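Local coordinates for protein Hcp1 family type VI secretion system effector (Salmonella typhimurium, PDB 5XHH) that probably forms the stacked hexameric rings of the type VI secretion tube, through which effectors are delivered, as in other Hcp proteins, at residues 76-81 and 101-106; 54-59 and 125-130. All blocks are in the same frame, centred on the assembly; numbering follows the deposited sequence.

Contact 1. Residues 76-81 and 101-106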
loop_
_atom_site.group_PDB
_atom_site.type_symbol
_atom_site.label_atom_id
_atom_site.label_comp_id
_atom_site.label_asym_id
_atom_site.label_seq_id
_atom_site.Cartn_x
_atom_site.Cartn_y
_atom_site.Cartn_z
ATOM N N GLY A 76 -10.449 9.033 -9.935
ATOM C CA GLY A 76 -10.024 9.740 -8.737
ATOM C C GLY A 76 -10.842 9.459 -7.497
ATOM O O GLY A 76 -10.759 10.217 -6.523
ATOM N N LYS A 77 -11.624 8.383 -7.495
ATOM C CA LYS A 77 -12.480 8.074 -6.358
ATOM C C LYS A 77 -11.650 7.824 -5.102
ATOM O O LYS A 77 -10.597 7.185 -5.144
ATOM C CB LYS A 77 -13.345 6.860 -6.679
ATOM C CG LYS A 77 -14.398 6.480 -5.620
ATOM C CD LYS A 77 -15.201 5.298 -6.144
ATOM C CE LYS A 77 -16.454 5.011 -5.323
ATOM N NZ LYS A 77 -16.142 4.586 -3.942
ATOM N N HIS A 78 -12.150 8.338 -3.980
ATOM C CA HIS A 78 -11.469 8.272 -2.696
ATOM C C HIS A 78 -11.622 6.879 -2.096
ATOM O O HIS A 78 -12.674 6.248 -2.215
ATOM C CB HIS A 78 -12.039 9.373 -1.787
ATOM C CG HIS A 78 -11.993 9.089 -0.315
ATOM N ND1 HIS A 78 -10.996 9.573 0.510
ATOM C CD2 HIS A 78 -12.869 8.449 0.497
ATOM C CE1 HIS A 78 -11.236 9.201 1.755
ATOM N NE2 HIS A 78 -12.366 8.517 1.774
ATOM N N ILE A 79 -10.547 6.381 -1.502
ATOM C CA ILE A 79 -10.515 5.090 -0.822
ATOM C C ILE A 79 -10.412 5.358 0.678
ATOM O O ILE A 79 -9.426 5.963 1.114
ATOM C CB ILE A 79 -9.333 4.233 -1.286
ATOM C CG1 ILE A 79 -9.415 3.958 -2.783
ATOM C CG2 ILE A 79 -9.283 2.955 -0.479
ATOM C CD1 ILE A 79 -8.127 3.393 -3.350
ATOM N N PRO A 80 -11.400 4.956 1.487
ATOM C CA PRO A 80 -11.300 5.220 2.944
ATOM C C PRO A 80 -10.060 4.630 3.599
ATOM O O PRO A 80 -9.323 5.361 4.266
ATOM C CB PRO A 80 -12.601 4.609 3.496
ATOM C CG PRO A 80 -13.585 4.774 2.342
ATOM C CD PRO A 80 -12.758 4.545 1.084
ATOM N N GLN A 81 -9.779 3.339 3.419
ATOM C CA GLN A 81 -8.582 2.793 4.043
ATOM C C GLN A 81 -8.028 1.626 3.232
ATOM O O GLN A 81 -8.692 1.074 2.346
ATOM C CB GLN A 81 -8.838 2.373 5.507
ATOM C CG GLN A 81 -9.411 0.996 5.704
ATOM C CD GLN A 81 -9.290 0.479 7.143
ATOM O OE1 GLN A 81 -9.462 -0.705 7.377
ATOM N NE2 GLN A 81 -9.007 1.365 8.101
ATOM N N PHE A 101 -3.337 2.579 6.128
ATOM C CA PHE A 101 -3.379 3.859 5.437
ATOM C C PHE A 101 -4.831 4.307 5.347
ATOM O O PHE A 101 -5.744 3.479 5.250
ATOM C CB PHE A 101 -2.805 3.771 4.016
ATOM C CG PHE A 101 -1.453 3.114 3.915
ATOM C CD1 PHE A 101 -1.339 1.745 3.732
ATOM C CD2 PHE A 101 -0.296 3.875 3.935
ATOM C CE1 PHE A 101 -0.081 1.141 3.605
ATOM C CE2 PHE A 101 0.948 3.289 3.815
ATOM C CZ PHE A 101 1.061 1.925 3.651
ATOM N N THR A 102 -5.047 5.623 5.366
ATOM C CA THR A 102 -6.394 6.130 5.141
ATOM C C THR A 102 -6.385 7.233 4.096
ATOM O O THR A 102 -5.368 7.893 3.874
ATOM C CB THR A 102 -7.046 6.691 6.417
ATOM O OG1 THR A 102 -6.399 7.911 6.781
ATOM C CG2 THR A 102 -6.985 5.696 7.554
ATOM N N ASP A 103 -7.556 7.439 3.486
ATOM C CA ASP A 103 -7.796 8.541 2.556
ATOM C C ASP A 103 -6.810 8.473 1.387
ATOM O O ASP A 103 -5.905 9.292 1.229
ATOM C CB ASP A 103 -7.716 9.885 3.291
ATOM C CG ASP A 103 -7.900 11.073 2.373
ATOM O OD1 ASP A 103 -8.828 11.047 1.540
ATOM O OD2 ASP A 103 -7.101 12.027 2.484
ATOM N N LEU A 104 -7.014 7.456 0.568
ATOM C CA LEU A 104 -6.107 7.146 -0.520
ATOM C C LEU A 104 -6.742 7.473 -1.865
ATOM O O LEU A 104 -7.968 7.448 -2.019
ATOM C CB LEU A 104 -5.697 5.668 -0.493
ATOM C CG LEU A 104 -5.020 5.164 0.785
ATOM C CD1 LEU A 104 -6.041 4.570 1.799
ATOM C CD2 LEU A 104 -3.894 4.164 0.464
ATOM N N ILE A 105 -5.876 7.781 -2.830
ATOM C CA ILE A 105 -6.221 7.894 -4.241
ATOM C C ILE A 105 -5.257 7.012 -5.026
ATOM O O ILE A 105 -4.073 6.916 -4.680
ATOM C CB ILE A 105 -6.139 9.359 -4.724
ATOM C CG1 ILE A 105 -7.210 10.218 -4.043
ATOM C CG2 ILE A 105 -6.329 9.454 -6.224
ATOM C CD1 ILE A 105 -7.076 11.690 -4.374
ATOM N N VAL A 106 -5.757 6.363 -6.076
ATOM C CA VAL A 106 -4.892 5.602 -6.976
ATOM C C VAL A 106 -4.231 6.589 -7.929
ATOM O O VAL A 106 -4.896 7.168 -8.789
ATOM C CB VAL A 106 -5.667 4.528 -7.743
ATOM C CG1 VAL A 106 -4.696 3.672 -8.558
ATOM C CG2 VAL A 106 -6.460 3.652 -6.773
HETATM O O HOH W 1 -8.487 6.822 -6.877
#
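Two backbone hydrogen bonds join I79 and L104 reciprocally: I79 N gives to L104 O at 2.8 Å, and L104 N returns the bond to I79 O at 2.9 Å. A third bond, from D103 N to P80 O at 2.8 Å, arrives differently, the donor standing about 45° above the carbonyl plane and not on a lone pair. D103, with positive phi, and L104 both lie opposite I79, an arrangement that fits a G1 beta bulge. Beside the bulge, ND1 at the edge of the H78 ring meets D103 OD1 at 2.8 Å, a weak hydrogen bond because the angle at the hydrogen is only 124°; ring and carboxylate planes are turned 40° apart. The D103 carboxylate divides its oxygens: OD1 meets H78, and OD2 accepts from S130 OG and forms a salt bridge with K156 NZ. Beyond the ladder a water links the K77 loop to V106, donating to K77 O and accepting from V106 N. On the buried face, CB of I79 lies 4.0 Å from CB of L104, and I79 CD1 reaches CG2 of V106 at 3.8 Å; Y72 of helix 66-75 touches both I79 and V106. At the other end, Q81 and T102 form a non-hydrogen-bonded pair, and Q81 CA approaches F101 O at 3.2 Å. The whole is an antiparallel beta ladder with a G1 bulge at the corner where strand 97-102 passes into strand 104-113, within the Hcp beta-barrel fold.

Contact 2. Residues 54-59 and 125-130; sequences TNLDFD and VELSFS
T54 meets the other strand through its carbonyl: T54 O accepts a hydrogen bond from a water that in turn accepts from F129 N, and it lies 3.5 Å from CE1 of the F129 ring. N55 follows with a side-chain bond, ND2 to E126 OE1 at 3.1 Å; the carboxylate oxygen lies in the amide plane and the bond is nearly straight (168°), although amide and carboxylate planes are 53° apart. At L56 the ladder proper starts, with L56 N bonded to L127 O at 2.8 Å and L127 N to L56 O at 2.9 Å. The edge of the F129 ring points at L56 N. D57 sits in a non-hydrogen-bonded pair with E126, its OD2 4.1 Å from E126 OE2; a salt bridge from D57 OD1 to R31 probably offsets the proximity of like charges. F58 forms a second reciprocal pair with V125. F58 CG lies between the backbone N and the carbonyl carbon, which lays the ring alongside V125, with V125 CB over one face, 3.8 Å from the centroid and 25° off the normal, a CH-pi contact. L127 CD1 adds an oblique approach to CE2 of the same ring, at 4.0 Å. Apolar L56, F58, V125 and L127 therefore share one face, while D57 and E126 occupy the other: a regular antiparallel ladder with an apolar and a polar face, in one sheet of the Hcp barrel.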
loop_
_atom_site.group_PDB
_atom_site.type_symbol
_atom_site.label_atom_id
_atom_site.label_comp_id
_atom_site.label_asym_id
_atom_site.label_seq_id
_atom_site.Cartn_x
_atom_site.Cartn_y
_atom_site.Cartn_z
ATOM N N THR A 54 5.921 9.977 0.547
ATOM C CA THR A 54 5.703 9.554 -0.829
ATOM C C THR A 54 4.380 8.802 -0.956
ATOM O O THR A 54 3.673 8.550 0.021
ATOM C CB THR A 54 6.810 8.620 -1.310
ATOM O OG1 THR A 54 6.736 7.390 -0.573
ATOM C CG2 THR A 54 8.173 9.244 -1.139
ATOM N N ASN A 55 4.053 8.411 -2.183
ATOM C CA ASN A 55 3.009 7.413 -2.373
ATOM C C ASN A 55 3.479 6.038 -1.889
ATOM O O ASN A 55 4.669 5.762 -1.750
ATOM C CB ASN A 55 2.608 7.335 -3.847
ATOM C CG ASN A 55 1.981 8.625 -4.343
ATOM O OD1 ASN A 55 1.471 9.402 -3.548
ATOM N ND2 ASN A 55 2.027 8.862 -5.656
ATOM N N LEU A 56 2.519 5.176 -1.606
ATOM C CA LEU A 56 2.800 3.754 -1.530
ATOM C C LEU A 56 2.985 3.210 -2.944
ATOM O O LEU A 56 2.065 3.287 -3.764
ATOM C CB LEU A 56 1.658 3.028 -0.825
ATOM C CG LEU A 56 1.802 1.502 -0.850
ATOM C CD1 LEU A 56 3.039 1.024 -0.042
ATOM C CD2 LEU A 56 0.542 0.856 -0.336
ATOM N N ASP A 57 4.175 2.681 -3.237
ATOM C CA ASP A 57 4.438 1.990 -4.496
ATOM C C ASP A 57 4.398 0.488 -4.223
ATOM O O ASP A 57 5.101 0.005 -3.335
ATOM C CB ASP A 57 5.795 2.429 -5.068
ATOM C CG ASP A 57 6.177 1.709 -6.384
ATOM O OD1 ASP A 57 6.125 0.466 -6.461
ATOM O OD2 ASP A 57 6.563 2.398 -7.346
ATOM N N PHE A 58 3.577 -0.255 -4.966
ATOM C CA PHE A 58 3.586 -1.704 -4.808
ATOM C C PHE A 58 3.476 -2.385 -6.165
ATOM O O PHE A 58 3.057 -1.783 -7.153
ATOM C CB PHE A 58 2.489 -2.196 -3.840
ATOM C CG PHE A 58 1.087 -2.173 -4.392
ATOM C CD1 PHE A 58 0.566 -3.281 -5.044
ATOM C CD2 PHE A 58 0.271 -1.082 -4.199
ATOM C CE1 PHE A 58 -0.730 -3.273 -5.546
ATOM C CE2 PHE A 58 -1.037 -1.070 -4.685
ATOM C CZ PHE A 58 -1.534 -2.171 -5.352
ATOM N N ASP A 59 3.874 -3.654 -6.192
ATOM C CA ASP A 59 3.851 -4.493 -7.391
ATOM C C ASP A 59 2.948 -5.694 -7.123
ATOM O O ASP A 59 2.967 -6.260 -6.019
ATOM C CB ASP A 59 5.282 -4.968 -7.748
ATOM C CG ASP A 59 5.391 -5.588 -9.149
ATOM O OD1 ASP A 59 4.476 -5.444 -10.002
ATOM O OD2 ASP A 59 6.427 -6.237 -9.399
ATOM N N VAL A 125 1.751 -0.078 -9.039
ATOM C CA VAL A 125 0.645 0.765 -8.613
ATOM C C VAL A 125 1.169 1.754 -7.584
ATOM O O VAL A 125 1.944 1.391 -6.694
ATOM C CB VAL A 125 -0.507 -0.067 -8.006
ATOM C CG1 VAL A 125 -1.669 0.839 -7.597
ATOM C CG2 VAL A 125 -0.962 -1.149 -8.976
ATOM N N GLU A 126 0.744 2.998 -7.701
ATOM C CA GLU A 126 1.005 3.994 -6.683
ATOM C C GLU A 126 -0.318 4.481 -6.127
ATOM O O GLU A 126 -1.232 4.824 -6.897
ATOM C CB GLU A 126 1.808 5.156 -7.233
ATOM C CG GLU A 126 3.226 4.789 -7.616
ATOM C CD GLU A 126 3.987 6.005 -8.092
ATOM O OE1 GLU A 126 3.616 7.119 -7.663
ATOM O OE2 GLU A 126 4.940 5.850 -8.887
ATOM N N LEU A 127 -0.396 4.501 -4.791
ATOM C CA LEU A 127 -1.531 5.009 -4.032
ATOM C C LEU A 127 -1.039 6.146 -3.155
ATOM O O LEU A 127 -0.117 5.961 -2.351
ATOM C CB LEU A 127 -2.158 3.928 -3.154
ATOM C CG LEU A 127 -2.504 2.551 -3.703
ATOM C CD1 LEU A 127 -2.960 1.660 -2.567
ATOM C CD2 LEU A 127 -3.558 2.632 -4.792
ATOM N N SER A 128 -1.635 7.317 -3.306
ATOM C CA SER A 128 -1.333 8.368 -2.358
ATOM C C SER A 128 -2.174 8.148 -1.112
ATOM O O SER A 128 -3.268 7.592 -1.178
ATOM C CB SER A 128 -1.613 9.740 -2.961
ATOM O OG SER A 128 -2.996 9.869 -3.184
ATOM N N PHE A 129 -1.635 8.544 0.038
ATOM C CA PHE A 129 -2.363 8.431 1.291
ATOM C C PHE A 129 -2.062 9.655 2.142
ATOM O O PHE A 129 -0.963 10.214 2.083
ATOM C CB PHE A 129 -2.001 7.138 2.059
ATOM C CG PHE A 129 -0.539 7.016 2.388
ATOM C CD1 PHE A 129 0.335 6.411 1.501
ATOM C CD2 PHE A 129 -0.036 7.514 3.575
ATOM C CE1 PHE A 129 1.691 6.300 1.797
ATOM C CE2 PHE A 129 1.313 7.411 3.878
ATOM C CZ PHE A 129 2.181 6.796 2.979
ATOM N N SER A 130 -3.038 10.074 2.934
ATOM C CA SER A 130 -2.772 11.198 3.812
ATOM C C SER A 130 -2.401 10.789 5.229
ATOM O O SER A 130 -1.795 11.597 5.933
ATOM C CB SER A 130 -3.963 12.163 3.826
ATOM O OG SER A 130 -5.169 11.461 3.898
HETATM O O HOH W 2 1.086 9.427 0.211
#

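In the fold
After strands 3-9, 25-26 and 29-36 the chain reaches 54-59, on strand 51-61, then passes through helix 66-75 into 76-81. This segment opens the hairpin of strands 79-88 and 97-102, and 101-106 covers its end and the corner into strand 104-113; here contact 1 closes a loop of 19 residues. The chain runs along strand 104-113 and back along strand 121-129, where contact 2 closes a loop of 65 residues, with contact 1 nested inside. They meet through backbone hydrogen bonding of I105 with S128 and the rings of F101 and F129. Contact 1 ties the sheet containing strand 79-88 to the one containing strand 104-113, in which contact 2 pairs strands 51-61 and 121-129.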